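UPF0141 protein yjdB (Campylobacter jejuni subsp. jejuni HB93-13, PDB 4TN0) probably transfers phosphoethanolamine to its targets as a zinc-dependent periplasmic enzyme of the alkaline phosphatase-like family, required for polymyxin resistance and motility. Local coordinates at residues C176-N179 and K183-S186. Sequence-based numbering, arbitrary orientation.
Sequences CDTN and KCDS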
loop_
_atom_site.group_PDB
_atom_site.type_symbol
_atom_site.label_atom_id
_atom_site.label_comp_id
_atom_site.label_asym_id
_atom_site.label_seq_id
_atom_site.Cartn_x
_atom_site.Cartn_y
_atom_site.Cartn_z
ATOM N N CYS A 176 -15.401 2.401 19.626
ATOM C CA CYS A 176 -16.105 1.126 19.655
ATOM C C CYS A 176 -15.104 0.041 20.005
ATOM O O CYS A 176 -14.403 -0.450 19.125
ATOM C CB CYS A 176 -16.764 0.862 18.294
ATOM S SG CYS A 176 -17.547 -0.740 18.028
ATOM N N ASP A 177 -15.005 -0.311 21.288
ATOM C CA ASP A 177 -13.933 -1.205 21.748
ATOM C C ASP A 177 -14.449 -2.638 21.858
ATOM O O ASP A 177 -14.347 -3.288 22.898
ATOM C CB ASP A 177 -13.354 -0.712 23.085
ATOM C CG ASP A 177 -12.839 0.735 23.013
ATOM O OD1 ASP A 177 -12.365 1.186 21.953
ATOM O OD2 ASP A 177 -12.995 1.470 24.008
ATOM N N THR A 178 -14.989 -3.129 20.754
ATOM C CA THR A 178 -15.508 -4.485 20.696
ATOM C C THR A 178 -15.433 -4.968 19.249
ATOM O O THR A 178 -15.330 -4.155 18.332
ATOM C CB THR A 178 -16.977 -4.535 21.211
ATOM O OG1 THR A 178 -17.514 -5.852 21.055
ATOM C CG2 THR A 178 -17.842 -3.550 20.466
ATOM N N ASN A 179 -15.485 -6.279 19.043
ATOM C CA ASN A 179 -15.597 -6.825 17.696
ATOM C C ASN A 179 -17.099 -6.930 17.266
ATOM O O ASN A 179 -17.426 -7.299 16.147
ATOM C CB ASN A 179 -14.858 -8.158 17.633
ATOM C CG ASN A 179 -15.478 -9.204 18.492
ATOM O OD1 ASN A 179 -16.046 -8.905 19.533
ATOM N ND2 ASN A 179 -15.277 -10.461 18.117
ATOM N N LYS A 183 -23.438 -3.425 17.760
ATOM C CA LYS A 183 -23.876 -2.887 19.062
ATOM C C LYS A 183 -23.464 -1.424 19.256
ATOM O O LYS A 183 -24.150 -0.673 19.939
ATOM C CB LYS A 183 -23.298 -3.726 20.206
ATOM C CG LYS A 183 -23.804 -5.148 20.191
ATOM C CD LYS A 183 -23.175 -5.996 21.255
ATOM C CE LYS A 183 -23.916 -7.311 21.346
ATOM N NZ LYS A 183 -23.313 -8.319 22.267
ATOM N N CYS A 184 -22.410 -0.997 18.568
ATOM C CA CYS A 184 -21.852 0.342 18.745
ATOM C C CYS A 184 -22.666 1.416 18.010
ATOM O O CYS A 184 -23.238 1.160 16.951
ATOM C CB CYS A 184 -20.400 0.393 18.225
ATOM S SG CYS A 184 -19.142 -0.414 19.265
ATOM N N ASP A 185 -22.727 2.617 18.576
ATOM C CA ASP A 185 -23.170 3.764 17.804
ATOM C C ASP A 185 -22.266 3.898 16.594
ATOM O O ASP A 185 -21.062 3.611 16.673
ATOM C CB ASP A 185 -23.121 5.025 18.642
ATOM C CG ASP A 185 -24.196 5.058 19.691
ATOM O OD1 ASP A 185 -25.359 5.320 19.314
ATOM O OD2 ASP A 185 -23.892 4.837 20.886
ATOM N N SER A 186 -22.818 4.326 15.472
ATOM C CA SER A 186 -22.034 4.307 14.245
ATOM C C SER A 186 -20.932 5.370 14.285
ATOM O O SER A 186 -19.830 5.133 13.758
ATOM C CB SER A 186 -22.927 4.449 12.994
ATOM O OG SER A 186 -23.566 5.700 12.932
#
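A covalent bond dominates this contact: Cys176 SG and Cys184 SG lie 2.0 Å apart, a disulfide, and no hydrogen bond crosses between 176-179 and 183-186. The C-S-S-C torsion of 88° is close to the relaxed perpendicular value, and its positive sign makes the bridge right-handed. Its two halves are built differently. In Cys176 the sulfur stands anti to the backbone N (chi1 174°), whereas in Cys184 it is anti to the carbonyl carbon (chi1 -74°), beside its own N. With both CB atoms directed at the opposite segment, the backbones are held at a CA separation of 5.9 Å between Cys176 and Cys184.

Thr178 supplies the other touch, from its methyl branch: CG2 rests 3.6 Å from Cys184 SG, an apolar contact against the bridge. Its hydroxyl takes a different course, OG1 being hydrogen-bonded to the backbone N of Glu180, in the residues between the two segments. The bridge closes a short loop of seven residues between its cysteines, in the long connection from strand 146-152 to helix 186-211. This is a peripheral part of the alkaline phosphatase-like fold: the centre of the contact lies about 27 Å from the centre of the chain. Cys184 is followed directly by Asp185 at the N-cap position of that helix, so the bridge joins Cys176 to the residue just before the cap.

A second link to the helix runs from Cys176 N to Thr192 OG1, a hydrogen bond. Between Cys176 and Thr178 the chain makes an inverse gamma turn centred on Asp177, with a weak bond of 3.2 Å from Thr178 N to Cys176 O.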